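Local structure of EvdMO1 (Micromonospora carbonacea, 5T39) at residues S193-E199 / V211-D217; E35-N39 / A49-D53; Y70-P74 / V249-A253. The protein probably transfers a methyl group from S-adenosylmethionine during everninomicin biosynthesis, as the methyltransferase domain of a bifunctional methyltransferase-oxidase enzyme. All blocks are in the same frame, centred on the assembly; numbering follows the deposited sequence.

Contact 1 (S193-E199 / V211-D217); sequences SVKHVRE and VDVRWLD
The small three-stranded antiparallel sheet that accompanies the Rossmann-like core of this methyltransferase domain contains the pairing of strands 192-198 and 212-216, in which His196 stacks on Arg214 on one face and bonds to Asp212 at its ring edge. His196 and Arg214 form a non-hydrogen-bonded pair, and the extended Arg214 chain lays its guanidinium flat over the imidazole, centres 3.9 Å apart and planes at 22°. Its NH2 lies over the CE1 rim of the ring, while NH1 is held by the carbonyl of Arg157. With CG anti to the backbone N (chi1 -174°), the imidazole is carried to Arg214 and its NE2 edge to Asp212. There NE2 donates to Asp212 OD1 over 2.7 Å; OD1 lies near the ring plane and accepts with its anti lone pair, the one turned away from OD2. A flat stack and an in-plane bond together restrict rotation of the imidazole. Val194 and Leu216 extend this face, packing CG1 against CD2 and meeting Trp160 of helix 159-169.

Lys195, Val197, Val213 and Trp215 share the other face. Here Val197 CG2 meets Val213 CG2 at 3.7 Å. Paired backbone bonds join Lys195 to Trp215 and Val197 to Val213.

Beyond the strand, Glu199 N donates to Val211 O at 2.8 Å, and a water bridges that same oxygen to Glu199 O. The Glu199 chain bends at chi2, and OE2 touches Val213 CG1, an oxygen also bonded to His155 and Gly208; this side chain lies about 6 Å from the bound S-adenosyl-L-homocysteine. One residue earlier, the Arg198 guanidinium lies with one face over Val211 CB, and its NH1 comes within 3.4 Å of Val211 CG2.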
loop_
_atom_site.group_PDB
_atom_site.type_symbol
_atom_site.label_atom_id
_atom_site.label_comp_id
_atom_site.label_asym_id
_atom_site.label_seq_id
_atom_site.Cartn_x
_atom_site.Cartn_y
_atom_site.Cartn_z
ATOM N N SER A 193 1.788 -10.077 -20.453
ATOM C CA SER A 193 0.410 -10.509 -20.659
ATOM C C SER A 193 -0.484 -9.877 -19.606
ATOM O O SER A 193 -0.232 -10.022 -18.402
ATOM C CB SER A 193 0.306 -12.031 -20.590
ATOM O OG SER A 193 1.073 -12.636 -21.617
ATOM N N VAL A 194 -1.525 -9.177 -20.070
ATOM C CA VAL A 194 -2.319 -8.295 -19.232
ATOM C C VAL A 194 -3.805 -8.537 -19.429
ATOM O O VAL A 194 -4.281 -8.744 -20.552
ATOM C CB VAL A 194 -1.981 -6.808 -19.476
ATOM C CG1 VAL A 194 -0.557 -6.531 -19.067
ATOM C CG2 VAL A 194 -2.212 -6.398 -20.926
ATOM N N LYS A 195 -4.542 -8.457 -18.323
ATOM C CA LYS A 195 -5.993 -8.390 -18.306
ATOM C C LYS A 195 -6.346 -6.925 -18.102
ATOM O O LYS A 195 -6.127 -6.370 -17.020
ATOM C CB LYS A 195 -6.572 -9.270 -17.196
ATOM C CG LYS A 195 -8.090 -9.346 -17.253
ATOM C CD LYS A 195 -8.678 -10.389 -16.336
ATOM C CE LYS A 195 -10.190 -10.476 -16.510
ATOM N NZ LYS A 195 -10.598 -10.653 -17.936
ATOM N N HIS A 196 -6.862 -6.298 -19.154
ATOM C CA HIS A 196 -7.109 -4.862 -19.183
ATOM C C HIS A 196 -8.590 -4.633 -18.961
ATOM O O HIS A 196 -9.408 -5.007 -19.799
ATOM C CB HIS A 196 -6.669 -4.305 -20.529
ATOM C CG HIS A 196 -6.744 -2.818 -20.632
ATOM N ND1 HIS A 196 -6.743 -2.170 -21.846
ATOM C CD2 HIS A 196 -6.802 -1.852 -19.685
ATOM C CE1 HIS A 196 -6.790 -0.867 -21.641
ATOM N NE2 HIS A 196 -6.843 -0.647 -20.340
ATOM N N VAL A 197 -8.937 -4.040 -17.825
ATOM C CA VAL A 197 -10.328 -3.915 -17.426
ATOM C C VAL A 197 -10.610 -2.533 -16.857
ATOM O O VAL A 197 -9.717 -1.813 -16.408
ATOM C CB VAL A 197 -10.762 -5.004 -16.423
ATOM C CG1 VAL A 197 -10.631 -6.384 -17.034
ATOM C CG2 VAL A 197 -9.962 -4.922 -15.148
ATOM N N ARG A 198 -11.887 -2.181 -16.851
ATOM C CA ARG A 198 -12.331 -0.967 -16.191
ATOM C C ARG A 198 -12.108 -1.096 -14.688
ATOM O O ARG A 198 -12.286 -2.171 -14.114
ATOM C CB ARG A 198 -13.823 -0.803 -16.462
ATOM C CG ARG A 198 -14.329 0.584 -16.378
ATOM C CD ARG A 198 -13.864 1.418 -17.533
ATOM N NE ARG A 198 -14.541 2.693 -17.484
ATOM C CZ ARG A 198 -14.267 3.711 -18.280
ATOM N NH1 ARG A 198 -13.322 3.591 -19.200
ATOM N NH2 ARG A 198 -14.948 4.842 -18.152
ATOM N N GLU A 199 -11.721 0.002 -14.041
ATOM C CA GLU A 199 -11.538 -0.006 -12.588
ATOM C C GLU A 199 -12.902 -0.014 -11.919
ATOM O O GLU A 199 -13.616 0.995 -11.924
ATOM C CB GLU A 199 -10.716 1.205 -12.151
ATOM C CG GLU A 199 -10.611 1.432 -10.627
ATOM C CD GLU A 199 -9.984 0.291 -9.861
ATOM O OE1 GLU A 199 -10.584 -0.791 -9.774
ATOM O OE2 GLU A 199 -8.876 0.469 -9.327
ATOM N N VAL A 211 -9.271 5.373 -15.270
ATOM C CA VAL A 211 -10.532 4.679 -15.517
ATOM C C VAL A 211 -10.328 3.178 -15.621
ATOM O O VAL A 211 -11.289 2.414 -15.466
ATOM C CB VAL A 211 -11.247 5.208 -16.783
ATOM C CG1 VAL A 211 -11.613 6.676 -16.625
ATOM C CG2 VAL A 211 -10.397 4.979 -18.037
ATOM N N ASP A 212 -9.096 2.746 -15.901
ATOM C CA ASP A 212 -8.764 1.366 -16.203
ATOM C C ASP A 212 -7.589 0.907 -15.350
ATOM O O ASP A 212 -6.872 1.711 -14.736
ATOM C CB ASP A 212 -8.438 1.187 -17.699
ATOM C CG ASP A 212 -7.365 2.152 -18.227
ATOM O OD1 ASP A 212 -6.691 1.777 -19.221
ATOM O OD2 ASP A 212 -7.211 3.279 -17.712
ATOM N N VAL A 213 -7.419 -0.415 -15.311
ATOM C CA VAL A 213 -6.290 -1.066 -14.662
ATOM C C VAL A 213 -5.839 -2.220 -15.547
ATOM O O VAL A 213 -6.568 -2.677 -16.426
ATOM C CB VAL A 213 -6.647 -1.595 -13.249
ATOM C CG1 VAL A 213 -7.105 -0.474 -12.361
ATOM C CG2 VAL A 213 -7.705 -2.694 -13.302
ATOM N N ARG A 214 -4.628 -2.717 -15.283
ATOM C CA ARG A 214 -4.173 -3.953 -15.906
ATOM C C ARG A 214 -3.685 -4.906 -14.835
ATOM O O ARG A 214 -2.816 -4.551 -14.032
ATOM C CB ARG A 214 -3.062 -3.723 -16.926
ATOM C CG ARG A 214 -3.550 -3.008 -18.155
ATOM C CD ARG A 214 -2.466 -2.869 -19.200
ATOM N NE ARG A 214 -2.916 -2.195 -20.415
ATOM C CZ ARG A 214 -2.946 -0.884 -20.577
ATOM N NH1 ARG A 214 -2.593 -0.075 -19.598
ATOM N NH2 ARG A 214 -3.369 -0.371 -21.725
ATOM N N TRP A 215 -4.246 -6.103 -14.825
ATOM C CA TRP A 215 -3.735 -7.194 -14.014
ATOM C C TRP A 215 -2.752 -8.001 -14.850
ATOM O O TRP A 215 -2.868 -8.069 -16.070
ATOM C CB TRP A 215 -4.864 -8.118 -13.560
ATOM C CG TRP A 215 -5.827 -7.567 -12.563
ATOM C CD1 TRP A 215 -6.285 -6.289 -12.450
ATOM C CD2 TRP A 215 -6.469 -8.314 -11.532
ATOM N NE1 TRP A 215 -7.180 -6.198 -11.406
ATOM C CE2 TRP A 215 -7.307 -7.432 -10.828
ATOM C CE3 TRP A 215 -6.419 -9.651 -11.140
ATOM C CZ2 TRP A 215 -8.082 -7.845 -9.746
ATOM C CZ3 TRP A 215 -7.191 -10.059 -10.086
ATOM C CH2 TRP A 215 -8.012 -9.161 -9.396
ATOM N N LEU A 216 -1.796 -8.636 -14.184
ATOM C CA LEU A 216 -0.801 -9.490 -14.820
ATOM C C LEU A 216 -1.146 -10.956 -14.600
ATOM O O LEU A 216 -1.737 -11.313 -13.580
ATOM C CB LEU A 216 0.576 -9.204 -14.223
ATOM C CG LEU A 216 1.100 -7.798 -14.535
ATOM C CD1 LEU A 216 2.249 -7.415 -13.639
ATOM C CD2 LEU A 216 1.548 -7.685 -15.967
ATOM N N ASP A 217 -0.760 -11.815 -15.553
ATOM C CA ASP A 217 -0.702 -13.236 -15.225
ATOM C C ASP A 217 0.540 -13.510 -14.376
ATOM O O ASP A 217 1.363 -12.626 -14.144
ATOM C CB ASP A 217 -0.834 -14.131 -16.466
ATOM C CG ASP A 217 0.344 -14.061 -17.422
ATOM O OD1 ASP A 217 1.315 -13.321 -17.165
ATOM O OD2 ASP A 217 0.279 -14.770 -18.464
HETATM O O HOH W 1 -13.585 3.283 -14.042
#

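Contact 2 (E35-N39 / A49-D53); sequences EPWVN and AEGSD
Trp37 and Ala49 supply the apolar part of a loop-to-loop contact flanking the two-stranded antiparallel sheet 41-43/46-49, the loops leading into and out of this hairpin being drawn together at its base. Ala49 points its CB at the pyrrole side of the indole, approaching obliquely and reaching CD1 at 3.4 Å. With chi1 at -68° the tryptophan CG stands beside its own backbone N, which brings the CD1 side of the indole to Ala49 CB. Elsewhere the indole meets Phe41 and rests on Arg113, Phe116 and Val117 of helix 108-121, and NE1 is satisfied by the carbonyl of Ala31, so the ring connects the hairpin to a helix of the main domain.

Direct hydrogen bonding between the segments comes from the backbone. Ser52 N donates to Val38 O at 2.8 Å, with the donor lying 44° out of the carbonyl plane rather than on a lone pair. Close by, Gly51 CA approaches the same oxygen to 3.2 Å; a CB on Gly51 would clash with Val38 O and Asn39 C, so the close approach depends on glycine here.

Solvent completes the polar joint. One water donates to Glu35 OE2 and to Glu50 O while accepting from Trp37 N, linking three residues of the two segments. A second water donates to Glu35 OE2 and accepts from Glu50 N, so both bridges converge on one carboxylate oxygen.

Around these bonds, the backbone N atoms of Val38 and Asn39 are bonded to Glu86 OE2 and OE1 respectively, and the side chain of Asn39 lies about 5 Å from the bound S-adenosyl-L-homocysteine. The Ser52 hydroxyl is hydrogen-bonded to Glu203 OE2, and its OG sits 4.1 Å from Val38 CG1.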
loop_
_atom_site.group_PDB
_atom_site.type_symbol
_atom_site.label_atom_id
_atom_site.label_comp_id
_atom_site.label_asym_id
_atom_site.label_seq_id
_atom_site.Cartn_x
_atom_site.Cartn_y
_atom_site.Cartn_z
ATOM N N GLU A 35 -16.237 10.848 8.076
ATOM C CA GLU A 35 -17.010 9.736 7.533
ATOM C C GLU A 35 -17.380 10.018 6.079
ATOM O O GLU A 35 -17.623 11.170 5.709
ATOM C CB GLU A 35 -18.277 9.507 8.352
ATOM C CG GLU A 35 -17.986 9.066 9.782
ATOM C CD GLU A 35 -19.136 8.357 10.463
ATOM O OE1 GLU A 35 -19.681 8.939 11.427
ATOM O OE2 GLU A 35 -19.455 7.205 10.090
ATOM N N PRO A 36 -17.490 8.982 5.236
ATOM C CA PRO A 36 -17.396 7.560 5.585
ATOM C C PRO A 36 -15.962 7.035 5.590
ATOM O O PRO A 36 -15.189 7.288 4.654
ATOM C CB PRO A 36 -18.193 6.877 4.470
ATOM C CG PRO A 36 -17.998 7.782 3.282
ATOM C CD PRO A 36 -17.992 9.177 3.863
ATOM N N TRP A 37 -15.640 6.264 6.621
ATOM C CA TRP A 37 -14.381 5.546 6.694
ATOM C C TRP A 37 -14.469 4.218 5.957
ATOM O O TRP A 37 -15.539 3.613 5.830
ATOM C CB TRP A 37 -14.012 5.259 8.150
ATOM C CG TRP A 37 -13.662 6.485 8.961
ATOM C CD1 TRP A 37 -14.502 7.492 9.366
ATOM C CD2 TRP A 37 -12.371 6.810 9.478
ATOM N NE1 TRP A 37 -13.800 8.425 10.089
ATOM C CE2 TRP A 37 -12.494 8.023 10.182
ATOM C CE3 TRP A 37 -11.123 6.180 9.428
ATOM C CZ2 TRP A 37 -11.411 8.622 10.800
ATOM C CZ3 TRP A 37 -10.064 6.766 10.048
ATOM C CH2 TRP A 37 -10.202 7.981 10.716
ATOM N N VAL A 38 -13.307 3.744 5.510
ATOM C CA VAL A 38 -13.181 2.435 4.880
ATOM C C VAL A 38 -12.964 1.355 5.918
ATOM O O VAL A 38 -13.569 0.284 5.850
ATOM C CB VAL A 38 -12.038 2.450 3.843
ATOM C CG1 VAL A 38 -11.793 1.050 3.273
ATOM C CG2 VAL A 38 -12.348 3.428 2.741
ATOM N N ASN A 39 -12.076 1.591 6.875
ATOM C CA ASN A 39 -11.797 0.571 7.872
ATOM C C ASN A 39 -12.225 0.968 9.262
ATOM O O ASN A 39 -11.954 0.224 10.205
ATOM C CB ASN A 39 -10.327 0.181 7.855
ATOM C CG ASN A 39 -9.940 -0.551 6.590
ATOM O OD1 ASN A 39 -10.702 -1.375 6.073
ATOM N ND2 ASN A 39 -8.762 -0.246 6.080
ATOM N N ALA A 49 -16.261 5.352 14.393
ATOM C CA ALA A 49 -16.764 5.203 13.040
ATOM C C ALA A 49 -16.590 3.766 12.601
ATOM O O ALA A 49 -15.612 3.107 12.951
ATOM C CB ALA A 49 -16.019 6.118 12.070
ATOM N N GLU A 50 -17.538 3.302 11.805
ATOM C CA GLU A 50 -17.513 1.972 11.230
ATOM C C GLU A 50 -16.950 2.040 9.820
ATOM O O GLU A 50 -17.001 3.070 9.141
ATOM C CB GLU A 50 -18.925 1.377 11.221
ATOM C CG GLU A 50 -19.500 1.186 12.630
ATOM C CD GLU A 50 -18.907 0.004 13.367
ATOM O OE1 GLU A 50 -19.124 -0.095 14.591
ATOM O OE2 GLU A 50 -18.236 -0.830 12.730
ATOM N N GLY A 51 -16.405 0.911 9.385
ATOM C CA GLY A 51 -15.859 0.782 8.054
ATOM C C GLY A 51 -16.867 0.219 7.080
ATOM O O GLY A 51 -18.044 0.015 7.392
ATOM N N SER A 52 -16.385 -0.037 5.876
ATOM C CA SER A 52 -17.276 -0.394 4.792
ATOM C C SER A 52 -17.526 -1.893 4.766
ATOM O O SER A 52 -16.974 -2.668 5.551
ATOM C CB SER A 52 -16.704 0.095 3.473
ATOM O OG SER A 52 -15.557 -0.649 3.181
ATOM N N ASP A 53 -18.401 -2.291 3.841
ATOM C CA ASP A 53 -18.751 -3.690 3.663
ATOM C C ASP A 53 -17.570 -4.498 3.145
ATOM O O ASP A 53 -17.564 -5.722 3.295
ATOM C CB ASP A 53 -19.874 -3.851 2.630
ATOM C CG ASP A 53 -21.155 -3.121 2.985
ATOM O OD1 ASP A 53 -22.024 -3.093 2.085
ATOM O OD2 ASP A 53 -21.304 -2.591 4.113
HETATM O O HOH W 2 -17.546 5.760 8.703
HETATM O O HOH W 3 -19.894 4.698 11.002
#

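Contact 3 (Y70-P74 / V249-A253); sequences YEAFP and VVGRA
Phe73 slides its ring past Val250, the two side chains running in opposite directions, and the far end of the ring touches the valine: CZ comes to 3.6 Å from CG1. The methyl group of the preceding Ala72 lies over one face of the same ring, near its rim, and also packs on the valine, with Ala72 CB 3.9 Å from Val250 CG2. Setting CG1 anti to the backbone N (chi1 179°) brings this branch of Val250 within reach of both neighbours.

The contact joins the C-terminal end of helix 62-72 to strand 244-252, the next-to-last strand across the seven-stranded mixed sheet of the Rossmann-like methyltransferase fold. In this family the last strand in sequence inserts antiparallel to its neighbours, and here it is bonded to 172-180 on one side and to 232-239 on the other.

Arg252 adds the polar link. Its NH2 donates to Ala72 O at 3.0 Å. The donor lies in the carbonyl plane, on a lone pair of Ala72 O, and the acceptor lies at the edge of the guanidinium, 13° out of its plane. A water donates to that carbonyl and accepts from Arg252 NE, giving the helix-end oxygen a second partner, while NH1 forms a salt bridge with Glu234 of strand 232-239. Replacing this arginine with a leucine would probably leave Ala72 O without its direct side-chain donor and Glu234 without its salt-bridge mate. One face of the guanidinium is covered near its rim by Val250 CG1, 3.4 Å above the plane.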
loop_
_atom_site.group_PDB
_atom_site.type_symbol
_atom_site.label_atom_id
_atom_site.label_comp_id
_atom_site.label_asym_id
_atom_site.label_seq_id
_atom_site.Cartn_x
_atom_site.Cartn_y
_atom_site.Cartn_z
ATOM N N TYR A 70 9.119 -6.495 8.828
ATOM C CA TYR A 70 10.379 -6.367 9.547
ATOM C C TYR A 70 11.110 -7.694 9.720
ATOM O O TYR A 70 12.318 -7.687 9.992
ATOM C CB TYR A 70 10.140 -5.663 10.880
ATOM C CG TYR A 70 9.837 -4.191 10.721
ATOM C CD1 TYR A 70 10.678 -3.377 9.984
ATOM C CD2 TYR A 70 8.724 -3.616 11.316
ATOM C CE1 TYR A 70 10.427 -2.026 9.847
ATOM C CE2 TYR A 70 8.460 -2.265 11.178
ATOM C CZ TYR A 70 9.313 -1.474 10.443
ATOM O OH TYR A 70 9.067 -0.129 10.300
ATOM N N GLU A 71 10.429 -8.831 9.543
ATOM C CA GLU A 71 11.152 -10.094 9.385
ATOM C C GLU A 71 11.951 -10.083 8.088
ATOM O O GLU A 71 13.091 -10.558 8.047
ATOM C CB GLU A 71 10.182 -11.283 9.417
ATOM C CG GLU A 71 9.669 -11.623 10.806
ATOM C CD GLU A 71 8.520 -12.630 10.814
ATOM O OE1 GLU A 71 7.956 -12.934 9.739
ATOM O OE2 GLU A 71 8.178 -13.109 11.920
ATOM N N ALA A 72 11.373 -9.519 7.028
ATOM C CA ALA A 72 12.047 -9.447 5.736
ATOM C C ALA A 72 13.147 -8.388 5.728
ATOM O O ALA A 72 14.180 -8.579 5.070
ATOM C CB ALA A 72 11.015 -9.129 4.654
ATOM N N PHE A 73 12.914 -7.251 6.401
ATOM C CA PHE A 73 13.799 -6.087 6.354
ATOM C C PHE A 73 14.131 -5.639 7.778
ATOM O O PHE A 73 13.750 -4.549 8.214
ATOM C CB PHE A 73 13.138 -4.969 5.548
ATOM C CG PHE A 73 12.794 -5.380 4.145
ATOM C CD1 PHE A 73 13.797 -5.651 3.228
ATOM C CD2 PHE A 73 11.479 -5.519 3.745
ATOM C CE1 PHE A 73 13.501 -6.041 1.940
ATOM C CE2 PHE A 73 11.181 -5.922 2.444
ATOM C CZ PHE A 73 12.189 -6.187 1.555
ATOM N N PRO A 74 14.860 -6.461 8.529
ATOM C CA PRO A 74 15.084 -6.144 9.953
ATOM C C PRO A 74 15.866 -4.868 10.182
ATOM O O PRO A 74 15.690 -4.222 11.223
ATOM C CB PRO A 74 15.844 -7.375 10.468
ATOM C CG PRO A 74 16.443 -7.989 9.237
ATOM C CD PRO A 74 15.437 -7.756 8.154
ATOM N N VAL A 249 4.829 -11.418 -1.810
ATOM C CA VAL A 249 6.221 -11.735 -2.080
ATOM C C VAL A 249 7.106 -10.650 -1.507
ATOM O O VAL A 249 6.705 -9.488 -1.361
ATOM C CB VAL A 249 6.555 -11.912 -3.574
ATOM C CG1 VAL A 249 5.644 -12.915 -4.218
ATOM C CG2 VAL A 249 6.512 -10.610 -4.323
ATOM N N VAL A 250 8.332 -11.041 -1.200
ATOM C CA VAL A 250 9.408 -10.121 -0.898
ATOM C C VAL A 250 10.367 -10.152 -2.074
ATOM O O VAL A 250 10.884 -11.215 -2.433
ATOM C CB VAL A 250 10.132 -10.513 0.396
ATOM C CG1 VAL A 250 11.269 -9.549 0.660
ATOM C CG2 VAL A 250 9.164 -10.562 1.565
ATOM N N GLY A 251 10.585 -9.004 -2.695
ATOM C CA GLY A 251 11.544 -8.867 -3.773
ATOM C C GLY A 251 12.785 -8.159 -3.262
ATOM O O GLY A 251 12.688 -7.170 -2.527
ATOM N N ARG A 252 13.941 -8.663 -3.669
ATOM C CA ARG A 252 15.211 -8.081 -3.286
ATOM C C ARG A 252 16.073 -7.895 -4.516
ATOM O O ARG A 252 16.240 -8.814 -5.329
ATOM C CB ARG A 252 15.924 -8.952 -2.254
ATOM C CG ARG A 252 15.153 -9.071 -0.952
ATOM C CD ARG A 252 15.875 -9.968 0.034
ATOM N NE ARG A 252 15.290 -9.981 1.379
ATOM C CZ ARG A 252 14.374 -10.841 1.808
ATOM N NH1 ARG A 252 13.882 -11.774 0.998
ATOM N NH2 ARG A 252 13.966 -10.774 3.066
ATOM N N ALA A 253 16.596 -6.694 -4.658
ATOM C CA ALA A 253 17.466 -6.318 -5.752
ATOM C C ALA A 253 18.888 -6.244 -5.264
ATOM O O ALA A 253 19.155 -6.175 -4.062
ATOM C CB ALA A 253 17.052 -4.941 -6.284
HETATM O O HOH W 4 16.215 -8.086 3.321
#

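In the fold
From the N terminus, the chain leaves helix 24-33, and the first of the three contacts to close is contact 2, where nine intervening residues, mostly the hairpin 41-43/46-49, form a short closed loop. Helix 62-72 then opens contact 3, which is completed only near the C terminus by strand 244-252, after 174 residues that include most of the central sheet. Contact 1 opens and closes within that long excursion, bringing strands 192-198 and 212-216 together across eleven residues without helix or strand. Contact 2 precedes both in series. Contacts 2 and 3 lie on opposite sides of the chain's centre, while contacts 1 and 2 each have a side chain within about 6 Å of the bound S-adenosyl-L-homocysteine.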